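Local atomic coordinates of nidogen-1 (PDB entry 1GL4), a protein that is a sulfated glycoprotein of basement membranes that associates tightly with laminin, binds collagen IV and perlecan, and probably takes part in cell-matrix interactions. Residues Q14-A19 and C30-Y36; R41-A45 and S156-E160; A90-E96 and Y260-I266. All blocks are in the same frame, centred on the assembly; numbering follows the deposited sequence.

Interaction 1: residues Q14-A19 and C30-Y36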
ATOM      1  N   GLN A  14      -0.875  -6.178  28.061  1.00 41.07           N
ATOM      2  CA  GLN A  14      -0.990  -6.864  26.780  1.00 39.79           C
ATOM      3  C   GLN A  14      -1.760  -5.998  25.788  1.00 36.84           C
ATOM      4  O   GLN A  14      -1.614  -6.140  24.574  1.00 36.08           O
ATOM      5  CB  GLN A  14      -1.713  -8.203  26.956  1.00 41.72           C
ATOM      6  CG  GLN A  14      -0.945  -9.234  27.767  1.00 43.67           C
ATOM      7  CD  GLN A  14       0.326  -9.682  27.078  1.00 45.97           C
ATOM      8  OE1 GLN A  14       1.264  -8.900  26.909  1.00 47.51           O
ATOM      9  NE2 GLN A  14       0.364 -10.946  26.670  1.00 46.40           N
ATOM     10  N   CYS A  15      -2.580  -5.097  26.319  1.00 33.50           N
ATOM     11  CA  CYS A  15      -3.389  -4.206  25.499  1.00 30.47           C
ATOM     12  C   CYS A  15      -2.634  -2.952  25.065  1.00 29.16           C
ATOM     13  O   CYS A  15      -1.600  -2.599  25.634  1.00 28.45           O
ATOM     14  CB  CYS A  15      -4.642  -3.768  26.267  1.00 30.64           C
ATOM     15  SG  CYS A  15      -5.819  -5.075  26.753  1.00 30.71           S
ATOM     16  N   SER A  16      -3.164  -2.285  24.044  1.00 27.06           N
ATOM     17  CA  SER A  16      -2.581  -1.045  23.552  1.00 25.30           C
ATOM     18  C   SER A  16      -2.875   0.004  24.620  1.00 24.52           C
ATOM     19  O   SER A  16      -3.858  -0.120  25.352  1.00 20.55           O
ATOM     20  CB  SER A  16      -3.248  -0.635  22.234  1.00 25.86           C
ATOM     21  OG  SER A  16      -2.942   0.710  21.892  1.00 25.33           O
ATOM     22  N   VAL A  17      -2.035   1.027  24.722  1.00 23.71           N
ATOM     23  CA  VAL A  17      -2.274   2.071  25.716  1.00 25.80           C
ATOM     24  C   VAL A  17      -3.540   2.833  25.340  1.00 25.12           C
ATOM     25  O   VAL A  17      -4.149   3.501  26.175  1.00 26.09           O
ATOM     26  CB  VAL A  17      -1.091   3.066  25.805  1.00 25.84           C
ATOM     27  CG1 VAL A  17       0.184   2.325  26.192  1.00 26.70           C
ATOM     28  CG2 VAL A  17      -0.907   3.784  24.477  1.00 26.89           C
ATOM     29  N   HIS A  18      -3.940   2.717  24.078  1.00 23.85           N
ATOM     30  CA  HIS A  18      -5.136   3.392  23.593  1.00 22.96           C
ATOM     31  C   HIS A  18      -6.334   2.445  23.594  1.00 23.71           C
ATOM     32  O   HIS A  18      -7.300   2.657  22.857  1.00 22.19           O
ATOM     33  CB  HIS A  18      -4.915   3.917  22.170  1.00 24.07           C
ATOM     34  CG  HIS A  18      -3.777   4.884  22.044  1.00 25.13           C
ATOM     35  ND1 HIS A  18      -3.722   6.070  22.746  1.00 26.77           N
ATOM     36  CD2 HIS A  18      -2.663   4.853  21.273  1.00 25.90           C
ATOM     37  CE1 HIS A  18      -2.626   6.727  22.410  1.00 25.39           C
ATOM     38  NE2 HIS A  18      -1.967   6.012  21.518  1.00 24.76           N
ATOM     39  N   ALA A  19      -6.277   1.408  24.427  1.00 24.30           N
ATOM     40  CA  ALA A  19      -7.364   0.435  24.491  1.00 25.95           C
ATOM     41  C   ALA A  19      -7.852   0.140  25.911  1.00 27.85           C
ATOM     42  O   ALA A  19      -7.173   0.437  26.890  1.00 27.71           O
ATOM     43  CB  ALA A  19      -6.931  -0.859  23.820  1.00 23.67           C
ATOM     44  N   CYS A  30      -9.003  -7.031  24.583  1.00 27.32           N
ATOM     45  CA  CYS A  30      -8.691  -5.607  24.466  1.00 27.05           C
ATOM     46  C   CYS A  30      -9.560  -4.962  23.388  1.00 27.10           C
ATOM     47  O   CYS A  30      -9.993  -5.630  22.444  1.00 25.43           O
ATOM     48  CB  CYS A  30      -7.226  -5.408  24.075  1.00 27.18           C
ATOM     49  SG  CYS A  30      -5.962  -6.236  25.096  1.00 29.80           S
ATOM     50  N   ARG A  31      -9.796  -3.660  23.519  1.00 24.97           N
ATOM     51  CA  ARG A  31     -10.607  -2.933  22.547  1.00 25.80           C
ATOM     52  C   ARG A  31     -10.160  -1.471  22.473  1.00 24.67           C
ATOM     53  O   ARG A  31     -10.043  -0.808  23.503  1.00 22.83           O
ATOM     54  CB  ARG A  31     -12.081  -3.000  22.944  1.00 28.94           C
ATOM     55  CG  ARG A  31     -13.036  -2.540  21.859  1.00 33.64           C
ATOM     56  CD  ARG A  31     -14.473  -2.598  22.345  1.00 37.87           C
ATOM     57  NE  ARG A  31     -15.425  -2.300  21.280  1.00 41.59           N
ATOM     58  CZ  ARG A  31     -16.732  -2.145  21.471  1.00 43.52           C
ATOM     59  NH1 ARG A  31     -17.244  -2.255  22.689  1.00 45.32           N
ATOM     60  NH2 ARG A  31     -17.530  -1.888  20.443  1.00 44.50           N
ATOM     61  N   CYS A  32      -9.907  -0.975  21.261  1.00 22.56           N
ATOM     62  CA  CYS A  32      -9.475   0.412  21.085  1.00 21.67           C
ATOM     63  C   CYS A  32     -10.563   1.376  21.551  1.00 21.36           C
ATOM     64  O   CYS A  32     -11.754   1.137  21.337  1.00 18.27           O
ATOM     65  CB  CYS A  32      -9.142   0.709  19.613  1.00 23.22           C
ATOM     66  SG  CYS A  32      -7.856  -0.354  18.867  1.00 21.72           S
ATOM     67  N   VAL A  33     -10.144   2.470  22.180  1.00 21.38           N
ATOM     68  CA  VAL A  33     -11.082   3.477  22.667  1.00 23.84           C
ATOM     69  C   VAL A  33     -11.576   4.350  21.515  1.00 23.71           C
ATOM     70  O   VAL A  33     -11.029   4.305  20.411  1.00 23.32           O
ATOM     71  CB  VAL A  33     -10.428   4.379  23.746  1.00 24.26           C
ATOM     72  CG1 VAL A  33      -9.276   5.166  23.150  1.00 21.96           C
ATOM     73  CG2 VAL A  33     -11.469   5.322  24.336  1.00 27.82           C
ATOM     74  N   ALA A  34     -12.617   5.137  21.778  1.00 23.05           N
ATOM     75  CA  ALA A  34     -13.202   6.019  20.776  1.00 23.32           C
ATOM     76  C   ALA A  34     -12.159   6.879  20.064  1.00 22.53           C
ATOM     77  O   ALA A  34     -11.228   7.393  20.686  1.00 22.69           O
ATOM     78  CB  ALA A  34     -14.260   6.915  21.427  1.00 24.21           C
ATOM     79  N   ASN A  35     -12.326   7.015  18.751  1.00 22.50           N
ATOM     80  CA  ASN A  35     -11.439   7.806  17.905  1.00 22.02           C
ATOM     81  C   ASN A  35     -10.109   7.124  17.557  1.00 22.09           C
ATOM     82  O   ASN A  35      -9.164   7.762  17.069  1.00 18.40           O
ATOM     83  CB  ASN A  35     -11.213   9.170  18.553  1.00 24.53           C
ATOM     84  CG  ASN A  35     -12.524   9.864  18.879  1.00 26.86           C
ATOM     85  OD1 ASN A  35     -13.366  10.071  17.999  1.00 28.09           O
ATOM     86  ND2 ASN A  35     -12.713  10.210  20.144  1.00 25.29           N
ATOM     87  N   TYR A  36     -10.050   5.822  17.811  1.00 19.78           N
ATOM     88  CA  TYR A  36      -8.878   5.017  17.484  1.00 19.35           C
ATOM     89  C   TYR A  36      -9.398   3.753  16.802  1.00 18.86           C
ATOM     90  O   TYR A  36     -10.518   3.321  17.078  1.00 17.63           O
ATOM     91  CB  TYR A  36      -8.086   4.643  18.745  1.00 17.41           C
ATOM     92  CG  TYR A  36      -7.279   5.786  19.323  1.00 20.34           C
ATOM     93  CD1 TYR A  36      -7.904   6.844  19.981  1.00 19.50           C
ATOM     94  CD2 TYR A  36      -5.893   5.836  19.165  1.00 18.64           C
ATOM     95  CE1 TYR A  36      -7.169   7.928  20.464  1.00 21.85           C
ATOM     96  CE2 TYR A  36      -5.150   6.915  19.643  1.00 20.81           C
ATOM     97  CZ  TYR A  36      -5.794   7.957  20.290  1.00 20.44           C
ATOM     98  OH  TYR A  36      -5.068   9.027  20.763  1.00 24.26           O
TER
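Cys15 and Cys30 supply the covalent part of this contact, a disulfide whose SG atoms lie 2.0 Å apart with a chi3 of -85°. Each sulfur is turned anti to its own carbonyl carbon, beside its own backbone N, and the bridge joins the loop at Cys15 to strand 28-32, CA atoms 5.6 Å apart.

Across the segments the one hydrogen bond is between backbones: Val33 N donates to His18 O over 2.9 Å, nearly straight at 170° and in the carbonyl plane, while Cys32 CA gives the same oxygen a longer CH contact. Next to it Ala19 and Cys32 form an antiparallel non-hydrogen-bonded pair. A type I turn from Ser16 to Ala19, with Ser16 OG accepting from His18 N in an ST turn, leads the chain into this pairing.

The rings of His18 and Tyr36 form an offset stack, centroids 4.4 Å apart and planes at 23°, with Tyr36 CE2 over the centre of the imidazole and His18 CB over the phenol face. Val17 CG2 covers the opposite imidazole face.

As in EGF-like modules generally, disulfides probably supply much of the stability: Cys32 carries another, to Cys43.

Interaction 2: residues R41-A45 and S156-E160. With ZN (zinc ion), chain C.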
ATOM      1  N   ARG A  41      -5.099  -4.782  20.759  1.00 19.82           N
ATOM      2  CA  ARG A  41      -3.686  -5.011  21.047  1.00 20.13           C
ATOM      3  C   ARG A  41      -2.851  -3.950  20.336  1.00 20.07           C
ATOM      4  O   ARG A  41      -1.765  -3.587  20.791  1.00 20.10           O
ATOM      5  CB  ARG A  41      -3.260  -6.405  20.571  1.00 24.53           C
ATOM      6  CG  ARG A  41      -3.726  -7.554  21.460  1.00 26.28           C
ATOM      7  CD  ARG A  41      -3.420  -8.900  20.816  1.00 29.70           C
ATOM      8  NE  ARG A  41      -2.010  -9.019  20.452  1.00 33.11           N
ATOM      9  CZ  ARG A  41      -1.025  -9.245  21.313  1.00 34.74           C
ATOM     10  NH1 ARG A  41      -1.286  -9.386  22.608  1.00 34.87           N
ATOM     11  NH2 ARG A  41       0.228  -9.315  20.880  1.00 34.34           N
ATOM     12  N   GLN A  42      -3.378  -3.461  19.216  1.00 18.38           N
ATOM     13  CA  GLN A  42      -2.720  -2.438  18.405  1.00 18.39           C
ATOM     14  C   GLN A  42      -3.801  -1.435  17.985  1.00 17.92           C
ATOM     15  O   GLN A  42      -4.854  -1.831  17.468  1.00 16.73           O
ATOM     16  CB  GLN A  42      -2.098  -3.069  17.148  1.00 18.39           C
ATOM     17  CG  GLN A  42      -1.226  -4.311  17.375  1.00 17.77           C
ATOM     18  CD  GLN A  42       0.135  -3.999  17.965  1.00 16.97           C
ATOM     19  OE1 GLN A  42       0.659  -2.902  17.794  1.00 19.72           O
ATOM     20  NE2 GLN A  42       0.728  -4.977  18.642  1.00 18.47           N
ATOM     21  N   CYS A  43      -3.547  -0.148  18.210  1.00 17.41           N
ATOM     22  CA  CYS A  43      -4.513   0.896  17.859  1.00 16.60           C
ATOM     23  C   CYS A  43      -3.816   2.132  17.287  1.00 17.50           C
ATOM     24  O   CYS A  43      -2.703   2.454  17.690  1.00 18.56           O
ATOM     25  CB  CYS A  43      -5.320   1.322  19.095  1.00 18.18           C
ATOM     26  SG  CYS A  43      -6.192  -0.011  19.987  1.00 19.13           S
ATOM     27  N   VAL A  44      -4.473   2.810  16.344  1.00 16.05           N
ATOM     28  CA  VAL A  44      -3.939   4.039  15.749  1.00 15.61           C
ATOM     29  C   VAL A  44      -5.064   5.074  15.679  1.00 16.29           C
ATOM     30  O   VAL A  44      -6.237   4.720  15.536  1.00 14.19           O
ATOM     31  CB  VAL A  44      -3.371   3.805  14.322  1.00 16.71           C
ATOM     32  CG1 VAL A  44      -2.191   2.845  14.379  1.00 19.46           C
ATOM     33  CG2 VAL A  44      -4.454   3.261  13.400  1.00 17.85           C
ATOM     34  N   ALA A  45      -4.709   6.351  15.798  1.00 16.66           N
ATOM     35  CA  ALA A  45      -5.689   7.433  15.762  1.00 17.67           C
ATOM     36  C   ALA A  45      -6.339   7.596  14.394  1.00 18.16           C
ATOM     37  O   ALA A  45      -5.673   7.495  13.367  1.00 18.62           O
ATOM     38  CB  ALA A  45      -5.027   8.746  16.174  1.00 18.96           C
ATOM     39  N   SER A 156       4.254  -7.777  12.212  1.00 13.64           N
ATOM     40  CA  SER A 156       4.403  -7.900  13.660  1.00 15.63           C
ATOM     41  C   SER A 156       3.924  -6.729  14.518  1.00 16.17           C
ATOM     42  O   SER A 156       4.508  -6.455  15.569  1.00 16.16           O
ATOM     43  CB  SER A 156       5.875  -8.186  13.984  1.00 17.77           C
ATOM     44  OG  SER A 156       6.389  -9.196  13.135  1.00 17.40           O
ATOM     45  N   GLY A 157       2.874  -6.047  14.075  1.00 16.26           N
ATOM     46  CA  GLY A 157       2.337  -4.930  14.831  1.00 16.42           C
ATOM     47  C   GLY A 157       3.176  -3.666  14.814  1.00 16.65           C
ATOM     48  O   GLY A 157       4.063  -3.497  13.971  1.00 16.77           O
ATOM     49  N   ILE A 158       2.881  -2.771  15.751  1.00 15.00           N
ATOM     50  CA  ILE A 158       3.589  -1.500  15.876  1.00 14.22           C
ATOM     51  C   ILE A 158       4.796  -1.690  16.792  1.00 15.65           C
ATOM     52  O   ILE A 158       4.648  -2.124  17.936  1.00 14.34           O
ATOM     53  CB  ILE A 158       2.666  -0.425  16.479  1.00 16.13           C
ATOM     54  CG1 ILE A 158       1.394  -0.301  15.630  1.00 16.98           C
ATOM     55  CG2 ILE A 158       3.385   0.921  16.528  1.00 16.07           C
ATOM     56  CD1 ILE A 158       0.322   0.565  16.251  1.00 18.11           C
ATOM     57  N   ASP A 159       5.990  -1.366  16.299  1.00 15.78           N
ATOM     58  CA  ASP A 159       7.184  -1.542  17.116  1.00 16.17           C
ATOM     59  C   ASP A 159       7.462  -0.384  18.070  1.00 14.97           C
ATOM     60  O   ASP A 159       6.685   0.568  18.157  1.00 12.73           O
ATOM     61  CB  ASP A 159       8.421  -1.815  16.240  1.00 15.45           C
ATOM     62  CG  ASP A 159       8.873  -0.600  15.439  1.00 18.55           C
ATOM     63  OD1 ASP A 159       8.516   0.547  15.789  1.00 15.34           O
ATOM     64  OD2 ASP A 159       9.619  -0.803  14.460  1.00 16.82           O
ATOM     65  N   GLU A 160       8.583  -0.486  18.778  1.00 15.58           N
ATOM     66  CA  GLU A 160       9.000   0.507  19.764  1.00 17.44           C
ATOM     67  C   GLU A 160       9.155   1.932  19.233  1.00 19.28           C
ATOM     68  O   GLU A 160       9.198   2.885  20.017  1.00 18.50           O
ATOM     69  CB  GLU A 160      10.308   0.046  20.421  1.00 18.68           C
ATOM     70  CG  GLU A 160      11.480  -0.097  19.456  1.00 21.36           C
ATOM     71  CD  GLU A 160      12.542  -1.070  19.957  1.00 24.39           C
ATOM     72  OE1 GLU A 160      12.279  -2.292  19.939  1.00 23.16           O
ATOM     73  OE2 GLU A 160      13.634  -0.616  20.373  1.00 24.76           O
TER
HETATM   74 ZN    ZN C1632      11.047   0.686  14.065  1.00 20.38          ZN
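Gln42 reaches across from the EGF-like domain and sets its amide against Gly157 and Ile158 of the beta-barrel domain, the close part of this contact. Its OE1 accepts from Ile158 N over 3.0 Å; the N-H points almost straight at the oxygen (166°) but from above the carbonyl plane, and Ile158 CB lies 3.4 Å from Gln42 OE1. A bend at chi2 (-75°) turns the amide toward the loop, and CD comes to 3.9 Å from Gly157 CA. A side chain on Gly157 would run into Gln42 NE2, and its phi is positive (73°). NE2 also donates to Glu133, which forms a salt bridge with Arg41. An alanine in place of Gln42 would probably leave Ile158 N without this acceptor and Glu133 without one of its partners.

The fit is looser at the tip of Ile158, whose CD1 makes a single apolar touch with Val44 CG1 at 3.9 Å. At the margins Arg41 and Glu160 are exposed to solvent. Asp159 points its CB away from the EGF-like domain and binds the zinc ion through OD2 at 2.1 Å; His161 ND1 binds it too, and His163, also of the zinc site, donates its backbone N to Asp159 OD1.

Phe127 of helix 126-130 packs on Gln42 and Val44, and Leu164 of strand 164-171 on Ile158. Strand 43-45 pairs with strand 36-38; loop 156-160 joins barrel strands 149-156 and 164-171.

Interaction 3: residues A90-E96 and Y260-I266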
ATOM      1  N   ALA A  90       7.438   2.027  -1.589  1.00 11.72           N
ATOM      2  CA  ALA A  90       8.737   2.164  -2.248  1.00 11.87           C
ATOM      3  C   ALA A  90       9.644   1.021  -1.807  1.00 11.96           C
ATOM      4  O   ALA A  90       9.734   0.709  -0.617  1.00 10.12           O
ATOM      5  CB  ALA A  90       9.380   3.495  -1.890  1.00 13.15           C
ATOM      6  N   ILE A  91      10.314   0.399  -2.769  1.00 10.08           N
ATOM      7  CA  ILE A  91      11.213  -0.703  -2.479  1.00 12.24           C
ATOM      8  C   ILE A  91      12.529  -0.383  -3.181  1.00 13.37           C
ATOM      9  O   ILE A  91      12.598  -0.375  -4.407  1.00 10.45           O
ATOM     10  CB  ILE A  91      10.618  -2.029  -3.000  1.00 12.78           C
ATOM     11  CG1 ILE A  91       9.238  -2.249  -2.360  1.00 12.09           C
ATOM     12  CG2 ILE A  91      11.562  -3.183  -2.690  1.00 10.81           C
ATOM     13  CD1 ILE A  91       8.437  -3.419  -2.922  1.00 12.55           C
ATOM     14  N   SER A  92      13.578  -0.102  -2.416  1.00 16.90           N
ATOM     15  CA  SER A  92      14.824   0.256  -3.073  1.00 20.87           C
ATOM     16  C   SER A  92      16.068  -0.523  -2.766  1.00 25.38           C
ATOM     17  O   SER A  92      16.342  -0.903  -1.632  1.00 26.81           O
ATOM     18  CB  SER A  92      15.146   1.729  -2.905  1.00 19.27           C
ATOM     19  OG  SER A  92      16.310   2.020  -3.666  1.00 18.04           O
ATOM     20  N   THR A  93      16.837  -0.641  -3.841  1.00 29.28           N
ATOM     21  CA  THR A  93      18.070  -1.372  -3.972  1.00 29.18           C
ATOM     22  C   THR A  93      17.490  -2.619  -4.608  1.00 25.08           C
ATOM     23  O   THR A  93      17.549  -3.716  -4.063  1.00 23.63           O
ATOM     24  CB  THR A  93      18.772  -1.693  -2.634  1.00 35.01           C
ATOM     25  OG1 THR A  93      17.902  -2.456  -1.787  1.00 39.61           O
ATOM     26  CG2 THR A  93      19.200  -0.397  -1.942  1.00 38.67           C
ATOM     27  N   ILE A  94      16.842  -2.393  -5.747  1.00 20.76           N
ATOM     28  CA  ILE A  94      16.253  -3.456  -6.549  1.00 17.94           C
ATOM     29  C   ILE A  94      17.039  -3.401  -7.853  1.00 16.74           C
ATOM     30  O   ILE A  94      17.021  -2.384  -8.545  1.00 14.32           O
ATOM     31  CB  ILE A  94      14.752  -3.202  -6.840  1.00 17.52           C
ATOM     32  CG1 ILE A  94      13.904  -3.517  -5.600  1.00 17.35           C
ATOM     33  CG2 ILE A  94      14.299  -4.069  -8.008  1.00 17.53           C
ATOM     34  CD1 ILE A  94      13.879  -4.995  -5.217  1.00 16.65           C
ATOM     35  N   PRO A  95      17.750  -4.491  -8.191  1.00 16.84           N
ATOM     36  CA  PRO A  95      18.573  -4.625  -9.401  1.00 18.02           C
ATOM     37  C   PRO A  95      17.797  -4.432 -10.698  1.00 17.49           C
ATOM     38  O   PRO A  95      16.653  -4.869 -10.806  1.00 15.12           O
ATOM     39  CB  PRO A  95      19.126  -6.047  -9.290  1.00 18.02           C
ATOM     40  CG  PRO A  95      19.103  -6.321  -7.816  1.00 21.72           C
ATOM     41  CD  PRO A  95      17.788  -5.734  -7.403  1.00 16.72           C
ATOM     42  N   GLU A  96      18.434  -3.792 -11.679  1.00 19.27           N
ATOM     43  CA  GLU A  96      17.815  -3.550 -12.978  1.00 21.16           C
ATOM     44  C   GLU A  96      17.491  -4.875 -13.659  1.00 20.15           C
ATOM     45  O   GLU A  96      16.633  -4.946 -14.537  1.00 20.94           O
ATOM     46  CB  GLU A  96      18.753  -2.752 -13.888  1.00 26.17           C
ATOM     47  CG  GLU A  96      19.888  -2.037 -13.170  1.00 33.68           C
ATOM     48  CD  GLU A  96      20.879  -3.001 -12.537  1.00 36.01           C
ATOM     49  OE1 GLU A  96      21.398  -3.879 -13.261  1.00 39.08           O
ATOM     50  OE2 GLU A  96      21.139  -2.877 -11.319  1.00 36.40           O
ATOM     51  N   TYR A 260       9.363   1.614 -12.164  1.00 14.57           N
ATOM     52  CA  TYR A 260      10.702   1.210 -11.755  1.00 15.46           C
ATOM     53  C   TYR A 260      11.683   2.214 -12.336  1.00 18.43           C
ATOM     54  O   TYR A 260      11.691   2.451 -13.546  1.00 19.04           O
ATOM     55  CB  TYR A 260      11.076  -0.188 -12.254  1.00 13.20           C
ATOM     56  CG  TYR A 260      12.515  -0.541 -11.915  1.00 13.51           C
ATOM     57  CD1 TYR A 260      12.912  -0.741 -10.589  1.00 10.52           C
ATOM     58  CD2 TYR A 260      13.499  -0.582 -12.910  1.00 13.18           C
ATOM     59  CE1 TYR A 260      14.255  -0.963 -10.260  1.00 11.46           C
ATOM     60  CE2 TYR A 260      14.838  -0.799 -12.592  1.00 14.15           C
ATOM     61  CZ  TYR A 260      15.209  -0.988 -11.267  1.00 12.26           C
ATOM     62  OH  TYR A 260      16.534  -1.197 -10.961  1.00 13.07           O
ATOM     63  N   ASN A 261      12.493   2.814 -11.471  1.00 19.85           N
ATOM     64  CA  ASN A 261      13.482   3.784 -11.915  1.00 22.10           C
ATOM     65  C   ASN A 261      14.882   3.191 -11.792  1.00 23.26           C
ATOM     66  O   ASN A 261      15.348   2.865 -10.697  1.00 21.98           O
ATOM     67  CB  ASN A 261      13.378   5.076 -11.099  1.00 22.57           C
ATOM     68  CG  ASN A 261      14.392   6.116 -11.536  1.00 24.90           C
ATOM     69  OD1 ASN A 261      15.552   6.081 -11.128  1.00 25.78           O
ATOM     70  ND2 ASN A 261      13.964   7.033 -12.392  1.00 26.97           N
ATOM     71  N   LYS A 262      15.532   3.048 -12.939  1.00 23.41           N
ATOM     72  CA  LYS A 262      16.870   2.487 -13.029  1.00 26.22           C
ATOM     73  C   LYS A 262      17.924   3.344 -12.323  1.00 26.10           C
ATOM     74  O   LYS A 262      18.836   2.815 -11.688  1.00 26.46           O
ATOM     75  CB  LYS A 262      17.238   2.320 -14.506  1.00 28.06           C
ATOM     76  CG  LYS A 262      18.590   1.689 -14.753  1.00 32.78           C
ATOM     77  CD  LYS A 262      18.877   1.614 -16.247  1.00 34.07           C
ATOM     78  CE  LYS A 262      20.184   0.890 -16.527  1.00 36.24           C
ATOM     79  NZ  LYS A 262      21.360   1.552 -15.892  1.00 37.73           N
ATOM     80  N   GLU A 263      17.792   4.663 -12.431  1.00 26.17           N
ATOM     81  CA  GLU A 263      18.749   5.584 -11.820  1.00 27.99           C
ATOM     82  C   GLU A 263      18.864   5.442 -10.307  1.00 27.24           C
ATOM     83  O   GLU A 263      19.970   5.388  -9.774  1.00 27.56           O
ATOM     84  CB  GLU A 263      18.396   7.033 -12.172  1.00 28.74           C
ATOM     85  CG  GLU A 263      18.677   7.410 -13.619  1.00 33.41           C
ATOM     86  CD  GLU A 263      17.947   6.522 -14.608  1.00 36.40           C
ATOM     87  OE1 GLU A 263      16.700   6.447 -14.534  1.00 38.31           O
ATOM     88  OE2 GLU A 263      18.621   5.902 -15.457  1.00 37.46           O
ATOM     89  N   GLU A 264      17.732   5.395  -9.614  1.00 26.26           N
ATOM     90  CA  GLU A 264      17.756   5.252  -8.165  1.00 25.07           C
ATOM     91  C   GLU A 264      17.487   3.803  -7.761  1.00 22.74           C
ATOM     92  O   GLU A 264      17.461   3.474  -6.576  1.00 20.95           O
ATOM     93  CB  GLU A 264      16.732   6.199  -7.513  1.00 27.36           C
ATOM     94  CG  GLU A 264      16.987   7.676  -7.836  1.00 30.16           C
ATOM     95  CD  GLU A 264      16.202   8.647  -6.962  1.00 32.32           C
ATOM     96  OE1 GLU A 264      16.229   9.856  -7.264  1.00 35.51           O
ATOM     97  OE2 GLU A 264      15.569   8.218  -5.973  1.00 32.95           O
ATOM     98  N   ARG A 265      17.309   2.939  -8.757  1.00 20.15           N
ATOM     99  CA  ARG A 265      17.040   1.522  -8.521  1.00 19.77           C
ATOM    100  C   ARG A 265      15.926   1.358  -7.501  1.00 18.06           C
ATOM    101  O   ARG A 265      16.078   0.667  -6.489  1.00 16.18           O
ATOM    102  CB  ARG A 265      18.300   0.813  -8.027  1.00 21.92           C
ATOM    103  CG  ARG A 265      19.408   0.751  -9.052  1.00 27.99           C
ATOM    104  CD  ARG A 265      20.574  -0.056  -8.528  1.00 31.95           C
ATOM    105  NE  ARG A 265      21.559  -0.325  -9.567  1.00 37.24           N
ATOM    106  CZ  ARG A 265      22.548  -1.206  -9.443  1.00 40.93           C
ATOM    107  NH1 ARG A 265      22.681  -1.903  -8.320  1.00 42.61           N
ATOM    108  NH2 ARG A 265      23.402  -1.392 -10.441  1.00 42.94           N
ATOM    109  N   ILE A 266      14.793   1.990  -7.778  1.00 16.47           N
ATOM    110  CA  ILE A 266      13.669   1.927  -6.865  1.00 16.08           C
ATOM    111  C   ILE A 266      12.394   1.484  -7.560  1.00 15.08           C
ATOM    112  O   ILE A 266      12.088   1.924  -8.667  1.00 14.97           O
ATOM    113  CB  ILE A 266      13.451   3.302  -6.191  1.00 18.41           C
ATOM    114  CG1 ILE A 266      12.227   3.256  -5.278  1.00 18.91           C
ATOM    115  CG2 ILE A 266      13.307   4.381  -7.254  1.00 21.90           C
ATOM    116  CD1 ILE A 266      12.078   4.495  -4.414  1.00 23.87           C
TER
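Ser92 and Ile266 form an antiparallel non-hydrogen-bonded pair, CA atoms 4.3 Å apart, where strand 86-92 runs beside the start of strand 266-276. Past this pair segment 90-96 leaves the strand and wraps round the turn at 262-265. That turn closes a hairpin through a G1 beta bulge, in which Arg265, with a positive phi of 49°, and Ile266 both face Asn261; Asn261 OD1 fixes the turn by accepting from Glu264 N. Arg265 O is thereby presented to the other segment. Thr93 N donates to it over 3.0 Å, nearly along the C=O axis, and Ile94 N over 3.2 Å, tilted out of the carbonyl plane.

A third donor is Ser92 OG, which approaches the same oxygen from above the carbonyl plane; the hydroxyl sits anti to the backbone N (chi1 -175°), pointing across to the turn. On the same face as this serine, Ile266 extends its CD1 to 3.8 Å from Ala90 CB. At the far end Tyr260 OH donates to Ile94 O over 2.7 Å, the oxygen lying at the ring edge near its plane, and Ile94 CG2 packs against CE1 of the ring. Tyr100 meets the same ring edge to face. Glu96 and Arg265 form a salt bridge with no N-H aimed at the carboxylate, but the place of Glu96 OE2 is doubtful, so it should be read with caution.

Ile266 lies next to Arg268, a residue involved in perlecan binding, and the chain of another protein in the assembly packs on Ala90, Ser92, Thr93 and Ile266. Three hydrogen bonds converging on one carbonyl, with a tyrosine bond beyond them, tie the hairpin to the end of strand 86-92 and the loop that follows, within the edge of the surface that meets the other protein.

In the fold
From the N terminus, interaction 1 closes first, over a short loop of ten residues: it closes the open end of hairpin 19-32 and bonds it to the loop just before it. Interaction 2 follows in series and touches it through the Cys32-Cys43 disulfide and the packing of Tyr36 on Ala45. By spanning 110 residues it fastens the end of the EGF-like domain to a barrel loop that also carries a zinc ligand. Interaction 3 crosses interaction 2: segment 90-96 lies inside that long loop, while 260-266 lies beyond it. It joins an early barrel strand to the last hairpin, on the opposite side of the chain's centre from interaction 1, with centres about 38 Å apart.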